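Local coordinates for protein phosphoacetylglucosamine mutase (Aspergillus lentulus, PDB 5O9X) that catalyses the interconversion of N-acetylglucosamine 6-phosphate and N-acetylglucosamine 1-phosphate, probably through a bisphosphorylated sugar intermediate, as in related phosphohexomutases, at residues D305-A314 against V377-I387; G258-P269 against S282-Y293. The protein carries 1 engineered substitution. All blocks are in the same frame, centred on the assembly; numbering follows the deposited sequence.

Interaction 1 (D305-A314 against V377-I387). With G16 (1,6-di-O-phosphono-alpha-D-glucopyranose), chain B.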
loop_
_atom_site.group_PDB
_atom_site.type_symbol
_atom_site.label_atom_id
_atom_site.label_comp_id
_atom_site.label_asym_id
_atom_site.label_seq_id
_atom_site.Cartn_x
_atom_site.Cartn_y
_atom_site.Cartn_z
ATOM N N ASP A 305 14.168 -4.631 0.431
ATOM C CA ASP A 305 12.870 -4.102 -0.090
ATOM C C ASP A 305 11.651 -4.850 0.469
ATOM O O ASP A 305 11.798 -5.604 1.435
ATOM C CB ASP A 305 12.876 -4.116 -1.644
ATOM C CG ASP A 305 12.863 -5.576 -2.247
ATOM O OD1 ASP A 305 12.656 -6.609 -1.536
ATOM O OD2 ASP A 305 13.017 -5.690 -3.489
ATOM N N GLY A 306 10.458 -4.674 -0.143
ATOM C CA GLY A 306 9.244 -5.345 0.405
ATOM C C GLY A 306 9.316 -6.843 0.591
ATOM O O GLY A 306 8.772 -7.406 1.576
ATOM N N ASP A 307 9.956 -7.534 -0.362
ATOM C CA ASP A 307 10.087 -8.997 -0.202
ATOM C C ASP A 307 11.036 -9.404 0.878
ATOM O O ASP A 307 10.886 -10.471 1.482
ATOM C CB ASP A 307 10.482 -9.601 -1.524
ATOM C CG ASP A 307 9.377 -9.399 -2.528
ATOM O OD1 ASP A 307 8.277 -10.002 -2.363
ATOM O OD2 ASP A 307 9.557 -8.572 -3.453
ATOM N N ARG A 308 12.024 -8.566 1.153
ATOM C CA ARG A 308 12.868 -8.783 2.349
ATOM C C ARG A 308 12.082 -8.656 3.637
ATOM O O ARG A 308 12.364 -9.417 4.560
ATOM C CB ARG A 308 14.043 -7.766 2.494
ATOM C CG ARG A 308 15.009 -7.943 1.372
ATOM C CD ARG A 308 15.942 -9.113 1.770
ATOM N NE ARG A 308 16.886 -9.239 0.691
ATOM C CZ ARG A 308 17.986 -9.965 0.668
ATOM N NH1 ARG A 308 18.273 -10.785 1.697
ATOM N NH2 ARG A 308 18.764 -9.911 -0.424
ATOM N N ILE A 309 11.148 -7.707 3.688
ATOM C CA ILE A 309 10.261 -7.580 4.869
ATOM C C ILE A 309 9.339 -8.808 4.962
ATOM O O ILE A 309 9.188 -9.386 6.037
ATOM C CB ILE A 309 9.431 -6.235 4.846
ATOM C CG1 ILE A 309 10.447 -5.041 4.793
ATOM C CG2 ILE A 309 8.576 -6.132 6.131
ATOM C CD1 ILE A 309 9.812 -3.665 4.592
ATOM N N ALA A 310 8.716 -9.187 3.842
ATOM C CA ALA A 310 7.804 -10.357 3.834
ATOM C C ALA A 310 8.576 -11.590 4.385
ATOM O O ALA A 310 8.068 -12.369 5.230
ATOM C CB ALA A 310 7.352 -10.610 2.412
ATOM N N THR A 311 9.761 -11.804 3.854
ATOM C CA THR A 311 10.513 -13.028 4.238
ATOM C C THR A 311 11.024 -12.971 5.698
ATOM O O THR A 311 11.051 -13.997 6.400
ATOM C CB THR A 311 11.668 -13.315 3.269
ATOM O OG1 THR A 311 12.512 -12.192 3.144
ATOM C CG2 THR A 311 11.078 -13.644 1.911
ATOM N N LEU A 312 11.413 -11.782 6.123
ATOM C CA LEU A 312 11.764 -11.523 7.521
ATOM C C LEU A 312 10.566 -11.912 8.426
ATOM O O LEU A 312 10.707 -12.660 9.408
ATOM C CB LEU A 312 12.193 -10.030 7.717
ATOM C CG LEU A 312 12.614 -9.692 9.175
ATOM C CD1 LEU A 312 13.960 -10.364 9.507
ATOM C CD2 LEU A 312 12.678 -8.223 9.462
ATOM N N ALA A 313 9.386 -11.382 8.108
ATOM C CA ALA A 313 8.162 -11.647 8.905
ATOM C C ALA A 313 7.722 -13.136 8.850
ATOM O O ALA A 313 7.376 -13.702 9.864
ATOM C CB ALA A 313 7.013 -10.772 8.365
ATOM N N ALA A 314 7.756 -13.749 7.639
ATOM C CA ALA A 314 7.430 -15.167 7.527
ATOM C C ALA A 314 8.384 -16.051 8.345
ATOM O O ALA A 314 7.914 -17.024 8.994
ATOM C CB ALA A 314 7.368 -15.603 6.064
ATOM N N VAL A 377 1.204 -13.712 4.543
ATOM C CA VAL A 377 2.171 -12.603 4.583
ATOM C C VAL A 377 2.105 -12.045 3.154
ATOM O O VAL A 377 2.307 -12.797 2.186
ATOM C CB VAL A 377 3.572 -13.094 4.884
ATOM C CG1 VAL A 377 4.595 -11.921 4.800
ATOM C CG2 VAL A 377 3.595 -13.706 6.283
ATOM N N TYR A 378 1.803 -10.752 2.989
ATOM C CA TYR A 378 1.856 -10.222 1.618
ATOM C C TYR A 378 2.505 -8.844 1.481
ATOM O O TYR A 378 2.089 -7.904 2.128
ATOM C CB TYR A 378 0.476 -10.244 0.971
ATOM C CG TYR A 378 -0.622 -9.472 1.669
ATOM C CD1 TYR A 378 -1.041 -8.174 1.223
ATOM C CD2 TYR A 378 -1.273 -10.052 2.740
ATOM C CE1 TYR A 378 -2.096 -7.513 1.903
ATOM C CE2 TYR A 378 -2.290 -9.397 3.419
ATOM C CZ TYR A 378 -2.720 -8.186 2.971
ATOM O OH TYR A 378 -3.749 -7.685 3.718
ATOM N N PHE A 379 3.568 -8.773 0.693
ATOM C CA PHE A 379 4.262 -7.501 0.372
ATOM C C PHE A 379 4.461 -7.361 -1.137
ATOM O O PHE A 379 4.702 -8.383 -1.771
ATOM C CB PHE A 379 5.606 -7.396 1.140
ATOM C CG PHE A 379 5.442 -6.981 2.581
ATOM C CD1 PHE A 379 5.686 -5.683 2.964
ATOM C CD2 PHE A 379 5.009 -7.926 3.552
ATOM C CE1 PHE A 379 5.513 -5.267 4.291
ATOM C CE2 PHE A 379 4.808 -7.539 4.889
ATOM C CZ PHE A 379 5.098 -6.194 5.234
ATOM N N GLU A 380 4.453 -6.135 -1.681
ATOM C CA GLU A 380 4.967 -5.888 -2.988
ATOM C C GLU A 380 6.383 -5.451 -2.782
ATOM O O GLU A 380 6.691 -4.919 -1.685
ATOM C CB GLU A 380 4.132 -4.777 -3.677
ATOM C CG GLU A 380 2.713 -5.314 -3.931
ATOM C CD GLU A 380 1.850 -4.277 -4.626
ATOM O OE1 GLU A 380 1.359 -3.345 -3.952
ATOM O OE2 GLU A 380 1.674 -4.391 -5.829
ATOM N N ALA A 381 7.253 -5.684 -3.780
ATOM C CA ALA A 381 8.661 -5.289 -3.685
ATOM C C ALA A 381 8.814 -3.815 -3.323
ATOM O O ALA A 381 9.809 -3.438 -2.699
ATOM C CB ALA A 381 9.395 -5.643 -5.054
ATOM N N ASN A 382 7.872 -2.966 -3.786
ATOM C CA ASN A 382 7.962 -1.516 -3.579
ATOM C C ASN A 382 7.735 -1.143 -2.099
ATOM O O ASN A 382 7.820 0.043 -1.742
ATOM C CB ASN A 382 6.905 -0.762 -4.474
ATOM C CG ASN A 382 5.453 -1.119 -4.143
ATOM O OD1 ASN A 382 5.136 -1.452 -3.020
ATOM N ND2 ASN A 382 4.559 -1.017 -5.130
ATOM N N GLY A 383 7.354 -2.133 -1.258
ATOM C CA GLY A 383 7.231 -1.878 0.216
ATOM C C GLY A 383 5.813 -1.696 0.750
ATOM O O GLY A 383 5.618 -1.466 1.937
ATOM N N HIS A 384 4.813 -1.878 -0.090
ATOM C CA HIS A 384 3.450 -2.114 0.431
ATOM C C HIS A 384 3.310 -3.467 1.033
ATOM O O HIS A 384 3.883 -4.455 0.519
ATOM C CB HIS A 384 2.474 -2.112 -0.750
ATOM C CG HIS A 384 1.861 -0.790 -0.984
ATOM N ND1 HIS A 384 0.842 -0.285 -0.168
ATOM C CD2 HIS A 384 2.122 0.162 -1.910
ATOM C CE1 HIS A 384 0.467 0.902 -0.648
ATOM N NE2 HIS A 384 1.227 1.195 -1.698
ATOM N N GLY A 385 2.634 -3.568 2.177
ATOM C CA GLY A 385 2.175 -4.877 2.532
ATOM C C GLY A 385 1.941 -5.024 4.036
ATOM O O GLY A 385 2.028 -4.059 4.799
ATOM N N THR A 386 1.524 -6.232 4.404
ATOM C CA THR A 386 1.084 -6.499 5.748
ATOM C C THR A 386 1.019 -8.015 5.964
ATOM O O THR A 386 1.520 -8.815 5.148
ATOM C CB THR A 386 -0.223 -5.722 6.150
ATOM O OG1 THR A 386 -0.301 -5.761 7.573
ATOM C CG2 THR A 386 -1.444 -6.309 5.563
ATOM N N ILE A 387 0.404 -8.409 7.068
ATOM C CA ILE A 387 0.230 -9.834 7.357
ATOM C C ILE A 387 -1.176 -9.940 7.849
ATOM O O ILE A 387 -1.605 -9.183 8.717
ATOM C CB ILE A 387 1.196 -10.371 8.424
ATOM C CG1 ILE A 387 2.632 -10.233 7.949
ATOM C CG2 ILE A 387 0.986 -11.903 8.559
ATOM C CD1 ILE A 387 3.530 -9.583 8.935
HETATM C C1 G16 B . -0.192 1.823 -5.854
HETATM C C2 G16 B . -0.809 0.504 -5.397
HETATM C C3 G16 B . 0.286 -0.608 -5.343
HETATM C C4 G16 B . 1.040 -0.800 -6.648
HETATM C C5 G16 B . 1.636 0.544 -7.045
HETATM C C6 G16 B . 2.174 0.605 -8.456
HETATM O O1 G16 B . 0.784 2.235 -4.892
HETATM O O2 G16 B . -1.515 0.594 -4.121
HETATM O O3 G16 B . -0.325 -1.745 -4.879
HETATM O O4 G16 B . 2.173 -1.773 -6.585
HETATM O O5 G16 B . 0.622 1.574 -7.130
HETATM O O6 G16 B . 1.029 0.301 -9.374
HETATM P P G16 B . 1.272 0.400 -10.975
HETATM O O1P G16 B . 2.526 -0.430 -11.336
HETATM O O2P G16 B . 1.550 1.882 -11.320
HETATM O O3P G16 B . -0.032 -0.022 -11.685
HETATM P "P'" G16 B . 0.689 3.656 -4.081
HETATM O O1X G16 B . -0.812 3.946 -3.810
HETATM O O2X G16 B . 1.182 4.770 -5.060
HETATM O O3X G16 B . 1.638 3.601 -2.934
HETATM O O HOH W 1 6.238 -9.460 -3.765
#
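The sugar-binding loop of the phosphohexomutase fold, here Glu380-Ala381-Asn382-Gly383-His384, turns over the N-terminal end of helix 306-314, where Gly306 meets Ala381 and Gly383. Strand 377-379 leads into this loop almost antiparallel to the helix: the axes of the two short segments make an angle of 168°. Gly306 N donates to Ala381 O over 2.9 Å with an N-H...O angle of 160°, although the nitrogen sits well above the carbonyl plane. Beside it, Gly306 CA lies 3.3 Å from Glu380 O in a nearly straight CA-H...O contact. Having no side chain, Gly306 brings its CA directly against that carbonyl and to within 4.0 Å of Gly383 CA.

Farther along the helix the contact becomes apolar. Phe379 carries CG beside its backbone N, anti to the carbonyl carbon (chi1 -79°), which lays the ring between the helix and its own hairpin. Ile309 CG2 approaches one face off-centre, 3.6 Å from Phe379 CZ; Gly385 C and Thr386 N lie over the rim of the opposite face. Ala310 CB packs 3.7 Å from Phe379 CD2, and Val377 CG1 and Ile387 CD1 continue the layer against Ala310 and Ala313.

A water donates to both Asp307 OD1 (2.5 Å) and Phe379 O (2.7 Å), and Gln336 is a further partner of that carboxylate oxygen.

On the ligand side, Glu380 OE1 accepts from G16 O3 at 2.5 Å and OE2 from G16 O4, while Gly362 N also bonds OE2. His384 NE2 donates to phosphate oxygen O3X at its ring edge. The chemistry thus separates by side: the helix start holds the loop through backbone contacts, its flank packs on the strands, a water links Asp307 to Phe379 O, and the side-chain ends of Glu380 and His384 serve the sugar hydroxyls and phosphate.

Interaction 2 (G258-P269 against S282-Y293). Unlike the reference sequence in segment 282-293: Leu291 (reference Val). With G16 (1,6-di-O-phosphono-alpha-D-glucopyranose), chain B.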
loop_
_atom_site.group_PDB
_atom_site.type_symbol
_atom_site.label_atom_id
_atom_site.label_comp_id
_atom_site.label_asym_id
_atom_site.label_seq_id
_atom_site.Cartn_x
_atom_site.Cartn_y
_atom_site.Cartn_z
ATOM N N GLY A 258 12.266 9.210 -0.599
ATOM C CA GLY A 258 10.992 8.437 -0.480
ATOM C C GLY A 258 11.256 7.010 -1.029
ATOM O O GLY A 258 12.164 6.795 -1.813
ATOM N N ALA A 259 10.395 6.071 -0.656
ATOM C CA ALA A 259 10.598 4.610 -0.949
ATOM C C ALA A 259 10.597 4.448 -2.439
ATOM O O ALA A 259 11.254 3.594 -2.938
ATOM C CB ALA A 259 9.431 3.794 -0.361
ATOM N N ASP A 260 9.770 5.198 -3.169
ATOM C CA ASP A 260 9.722 4.918 -4.649
ATOM C C ASP A 260 11.040 5.312 -5.385
ATOM O O ASP A 260 11.595 4.599 -6.225
ATOM C CB ASP A 260 8.532 5.676 -5.294
ATOM C CG ASP A 260 8.471 5.400 -6.785
ATOM O OD1 ASP A 260 8.261 4.212 -7.159
ATOM O OD2 ASP A 260 8.720 6.358 -7.589
ATOM N N TYR A 261 11.628 6.440 -4.948
ATOM C CA TYR A 261 12.923 6.845 -5.442
ATOM C C TYR A 261 13.974 5.733 -5.108
ATOM O O TYR A 261 14.730 5.293 -5.996
ATOM C CB TYR A 261 13.348 8.231 -4.826
ATOM C CG TYR A 261 14.782 8.631 -5.273
ATOM C CD1 TYR A 261 14.979 9.508 -6.380
ATOM C CD2 TYR A 261 15.894 8.149 -4.602
ATOM C CE1 TYR A 261 16.261 9.902 -6.806
ATOM C CE2 TYR A 261 17.173 8.471 -5.054
ATOM C CZ TYR A 261 17.326 9.378 -6.135
ATOM O OH TYR A 261 18.601 9.691 -6.528
ATOM N N VAL A 262 14.036 5.284 -3.850
ATOM C CA VAL A 262 15.065 4.336 -3.446
ATOM C C VAL A 262 14.919 3.016 -4.231
ATOM O O VAL A 262 15.900 2.443 -4.721
ATOM C CB VAL A 262 14.996 4.147 -1.924
ATOM C CG1 VAL A 262 15.954 3.038 -1.450
ATOM C CG2 VAL A 262 15.481 5.460 -1.224
ATOM N N LYS A 263 13.692 2.505 -4.283
ATOM C CA LYS A 263 13.451 1.234 -4.980
ATOM C C LYS A 263 13.713 1.305 -6.506
ATOM O O LYS A 263 14.310 0.359 -7.056
ATOM C CB LYS A 263 12.007 0.830 -4.685
ATOM C CG LYS A 263 11.532 -0.438 -5.487
ATOM C CD LYS A 263 12.256 -1.743 -5.074
ATOM C CE LYS A 263 11.856 -2.904 -5.974
ATOM N NZ LYS A 263 12.768 -4.084 -5.727
ATOM N N THR A 264 13.262 2.379 -7.194
ATOM C CA THR A 264 13.396 2.429 -8.668
ATOM C C THR A 264 14.832 2.765 -9.041
ATOM O O THR A 264 15.332 2.243 -10.018
ATOM C CB THR A 264 12.444 3.504 -9.314
ATOM O OG1 THR A 264 12.625 4.776 -8.669
ATOM C CG2 THR A 264 10.984 3.056 -9.089
ATOM N N LYS A 265 15.496 3.633 -8.275
ATOM C CA LYS A 265 16.890 3.980 -8.589
ATOM C C LYS A 265 17.924 3.074 -7.932
ATOM O O LYS A 265 19.132 3.136 -8.295
ATOM C CB LYS A 265 17.188 5.438 -8.141
ATOM C CG LYS A 265 16.270 6.535 -8.714
ATOM C CD LYS A 265 16.617 6.762 -10.162
ATOM C CE LYS A 265 15.813 7.903 -10.830
ATOM N NZ LYS A 265 16.873 8.890 -11.208
ATOM N N GLN A 266 17.510 2.266 -6.939
ATOM C CA GLN A 266 18.446 1.385 -6.194
ATOM C C GLN A 266 19.663 2.140 -5.639
ATOM O O GLN A 266 20.829 1.765 -5.901
ATOM C CB GLN A 266 18.905 0.155 -7.022
ATOM C CG GLN A 266 17.693 -0.728 -7.412
ATOM C CD GLN A 266 18.045 -2.084 -8.065
ATOM O OE1 GLN A 266 19.176 -2.505 -8.068
ATOM N NE2 GLN A 266 17.043 -2.784 -8.584
ATOM N N ARG A 267 19.372 3.147 -4.829
ATOM C CA ARG A 267 20.410 4.020 -4.235
ATOM C C ARG A 267 19.713 4.805 -3.143
ATOM O O ARG A 267 18.447 4.962 -3.155
ATOM C CB ARG A 267 21.042 4.941 -5.305
ATOM C CG ARG A 267 20.093 5.977 -5.910
ATOM C CD ARG A 267 20.817 7.032 -6.773
ATOM N NE ARG A 267 21.632 7.803 -5.827
ATOM C CZ ARG A 267 22.338 8.908 -6.083
ATOM N NH1 ARG A 267 22.368 9.441 -7.291
ATOM N NH2 ARG A 267 23.006 9.480 -5.088
ATOM N N ALA A 268 20.511 5.333 -2.217
ATOM C CA ALA A 268 19.966 6.159 -1.152
ATOM C C ALA A 268 19.602 7.523 -1.714
ATOM O O ALA A 268 20.129 7.899 -2.737
ATOM C CB ALA A 268 20.953 6.299 0.001
ATOM N N PRO A 269 18.736 8.280 -1.007
ATOM C CA PRO A 269 18.472 9.630 -1.472
ATOM C C PRO A 269 19.823 10.418 -1.556
ATOM O O PRO A 269 20.635 10.270 -0.684
ATOM C CB PRO A 269 17.594 10.225 -0.365
ATOM C CG PRO A 269 16.896 9.046 0.290
ATOM C CD PRO A 269 17.950 7.932 0.214
ATOM N N SER A 282 12.975 4.144 4.110
ATOM C CA SER A 282 12.284 5.273 3.472
ATOM C C SER A 282 10.805 4.957 3.415
ATOM O O SER A 282 10.435 3.863 3.020
ATOM C CB SER A 282 12.791 5.384 2.045
ATOM O OG SER A 282 14.027 6.116 2.004
ATOM N N LEU A 283 9.964 5.918 3.830
ATOM C CA LEU A 283 8.530 5.840 3.625
ATOM C C LEU A 283 8.230 6.544 2.303
ATOM O O LEU A 283 9.096 7.147 1.727
ATOM C CB LEU A 283 7.821 6.712 4.716
ATOM C CG LEU A 283 8.103 6.279 6.161
ATOM C CD1 LEU A 283 7.349 7.178 7.143
ATOM C CD2 LEU A 283 7.732 4.789 6.349
ATOM N N ASP A 284 6.989 6.487 1.840
ATOM C CA ASP A 284 6.636 7.363 0.703
ATOM C C ASP A 284 5.731 8.497 1.183
ATOM O O ASP A 284 5.539 8.652 2.396
ATOM C CB ASP A 284 6.106 6.565 -0.532
ATOM C CG ASP A 284 4.770 5.960 -0.285
ATOM O OD1 ASP A 284 4.348 5.902 0.921
ATOM O OD2 ASP A 284 4.116 5.533 -1.287
ATOM N N GLY A 285 5.259 9.321 0.235
ATOM C CA GLY A 285 4.495 10.566 0.520
ATOM C C GLY A 285 3.189 10.401 1.308
ATOM O O GLY A 285 2.796 11.350 2.002
ATOM N N ASP A 286 2.486 9.255 1.228
ATOM C CA ASP A 286 1.298 9.021 2.130
ATOM C C ASP A 286 1.578 7.961 3.237
ATOM O O ASP A 286 0.655 7.439 3.922
ATOM C CB ASP A 286 0.027 8.650 1.349
ATOM C CG ASP A 286 0.108 7.290 0.671
ATOM O OD1 ASP A 286 1.264 6.861 0.455
ATOM O OD2 ASP A 286 -0.969 6.660 0.310
ATOM N N ALA A 287 2.859 7.611 3.369
ATOM C CA ALA A 287 3.347 6.630 4.361
ATOM C C ALA A 287 2.614 5.262 4.228
ATOM O O ALA A 287 2.196 4.647 5.222
ATOM C CB ALA A 287 3.246 7.177 5.792
ATOM N N ASP A 288 2.509 4.790 2.986
ATOM C CA ASP A 288 1.971 3.487 2.836
ATOM C C ASP A 288 2.891 2.498 2.111
ATOM O O ASP A 288 2.459 1.420 1.658
ATOM C CB ASP A 288 0.582 3.573 2.203
ATOM C CG ASP A 288 -0.311 2.415 2.686
ATOM O OD1 ASP A 288 -0.036 1.820 3.775
ATOM O OD2 ASP A 288 -1.183 2.076 1.931
ATOM N N ARG A 289 4.153 2.874 2.018
ATOM C CA ARG A 289 5.232 1.963 1.564
ATOM C C ARG A 289 6.393 2.173 2.509
ATOM O O ARG A 289 6.651 3.322 2.924
ATOM C CB ARG A 289 5.737 2.374 0.173
ATOM C CG ARG A 289 4.710 2.178 -0.927
ATOM C CD ARG A 289 5.395 2.557 -2.254
ATOM N NE ARG A 289 4.406 2.576 -3.354
ATOM C CZ ARG A 289 4.750 2.662 -4.633
ATOM N NH1 ARG A 289 6.032 2.766 -4.960
ATOM N NH2 ARG A 289 3.841 2.734 -5.581
ATOM N N ILE A 290 7.133 1.090 2.786
ATOM C CA ILE A 290 8.428 1.265 3.467
ATOM C C ILE A 290 9.462 0.325 2.820
ATOM O O ILE A 290 9.143 -0.825 2.544
ATOM C CB ILE A 290 8.334 1.005 4.953
ATOM C CG1 ILE A 290 9.706 1.282 5.646
ATOM C CG2 ILE A 290 7.681 -0.340 5.264
ATOM C CD1 ILE A 290 9.576 1.413 7.127
ATOM N N LEU A 291 10.655 0.827 2.550
ATOM C CA LEU A 291 11.828 -0.071 2.547
ATOM C C LEU A 291 12.985 0.294 3.310
ATOM O O LEU A 291 13.086 1.405 3.736
ATOM C CB LEU A 291 12.350 -0.414 1.239
ATOM C CG LEU A 291 12.451 0.283 0.023
ATOM C CD1 LEU A 291 11.073 -0.342 -0.283
ATOM C CD2 LEU A 291 12.705 1.738 0.363
ATOM N N TYR A 292 13.856 -0.679 3.484
ATOM C CA TYR A 292 15.026 -0.509 4.332
ATOM C C TYR A 292 16.244 -0.561 3.457
ATOM O O TYR A 292 16.186 -1.137 2.361
ATOM C CB TYR A 292 15.083 -1.762 5.319
ATOM C CG TYR A 292 14.469 -1.436 6.704
ATOM C CD1 TYR A 292 13.046 -1.407 6.867
ATOM C CD2 TYR A 292 15.304 -1.131 7.795
ATOM C CE1 TYR A 292 12.452 -1.094 8.115
ATOM C CE2 TYR A 292 14.749 -0.863 9.092
ATOM C CZ TYR A 292 13.320 -0.827 9.225
ATOM O OH TYR A 292 12.722 -0.619 10.462
ATOM N N TYR A 293 17.385 -0.055 3.960
ATOM C CA TYR A 293 18.623 -0.084 3.200
ATOM C C TYR A 293 19.723 0.393 4.133
ATOM O O TYR A 293 19.463 0.934 5.221
ATOM C CB TYR A 293 18.580 0.836 1.935
ATOM C CG TYR A 293 18.058 2.231 2.224
ATOM C CD1 TYR A 293 18.966 3.351 2.489
ATOM C CD2 TYR A 293 16.662 2.459 2.221
ATOM C CE1 TYR A 293 18.436 4.628 2.735
ATOM C CE2 TYR A 293 16.145 3.734 2.447
ATOM C CZ TYR A 293 17.037 4.808 2.733
ATOM O OH TYR A 293 16.476 6.066 2.934
HETATM C C1 G16 B . -0.192 1.823 -5.854
HETATM C C2 G16 B . -0.809 0.504 -5.397
HETATM C C3 G16 B . 0.286 -0.608 -5.343
HETATM C C4 G16 B . 1.040 -0.800 -6.648
HETATM C C5 G16 B . 1.636 0.544 -7.045
HETATM C C6 G16 B . 2.174 0.605 -8.456
HETATM O O1 G16 B . 0.784 2.235 -4.892
HETATM O O2 G16 B . -1.515 0.594 -4.121
HETATM O O3 G16 B . -0.325 -1.745 -4.879
HETATM O O4 G16 B . 2.173 -1.773 -6.585
HETATM O O5 G16 B . 0.622 1.574 -7.130
HETATM O O6 G16 B . 1.029 0.301 -9.374
HETATM P P G16 B . 1.272 0.400 -10.975
HETATM O O1P G16 B . 2.526 -0.430 -11.336
HETATM O O2P G16 B . 1.550 1.882 -11.320
HETATM O O3P G16 B . -0.032 -0.022 -11.685
HETATM P "P'" G16 B . 0.689 3.656 -4.081
HETATM O O1X G16 B . -0.812 3.946 -3.810
HETATM O O2X G16 B . 1.182 4.770 -5.060
HETATM O O3X G16 B . 1.638 3.601 -2.934
#
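The guanidinium of Arg289 meets its partners chiefly at its edge: Asp260 OD1 lies near its plane on the NH1 side, and G16 O1 and O3X face NH2 and NE. The NH1 to Asp260 OD1 salt bridge spans 3.4 Å and its hydrogen bond is weak, with carboxylate and guanidinium planes 76° apart. By contrast, firmer hydrogen bonds run from Arg289 NE to G16 O3X (3.0 Å) and from Arg289 NH2 to G16 O1 (3.2 Å). Asp284 OD2, 3.6 Å from Arg289 NE, stands well out of the plane, so that long pair rests on charge alone. With CG beside the backbone N (chi1 -67°) and the chain extended to NE, the arginine reaches the phosphate.

The second flat group, the Tyr293 ring, has Ser282 CB in plane at its edge. Val262 CG1 approaches obliquely, 3.8 Å from Tyr293 CD2, as do Ala268 CB and Pro269 CD. Tyr293 OH lies within hydrogen-bonding distance of Ser282 OG, which also pairs with Asp215 OD2.

Between these groups, helix 259-265 crosses strand 290-293 at 55°. Ala259 N donates to Leu283 O at 2.9 Å from above the carbonyl plane, and Leu291 CD2 lies 3.9 Å from Ala259 CB.

The loop from Asp284 to Arg289 has the sequence of the metal-binding loop of phosphohexomutases and probably corresponds to it. Asp288 N bonds Asp284 OD1 within it. Asp260 at the NH1 edge and Asp284 out of the plane probably help to position the guanidinium, while NE and NH2 serve the phosphate group attached through O1.

Overall arrangement
From the N terminus, interaction 2 comes first: its segments close a short loop of 12 intervening residues, joining helix 259-265 to strands 279-283 and 290-295 of one mixed sheet. Interaction 1 opens afterwards and closes a longer span of 62 residues, bringing helix 306-324 against strands 375-379 and 385-389 of another. The contacts are in series, neither nesting nor crossing, with centres about 14 Å apart. They nevertheless touch: Lys263 NZ forms a salt bridge with Asp305 OD2 at 2.8 Å, and Ile290 N probably bonds Gly383 O. Domains II and III are thereby tied together, presenting their respective loops to the same G16 molecule.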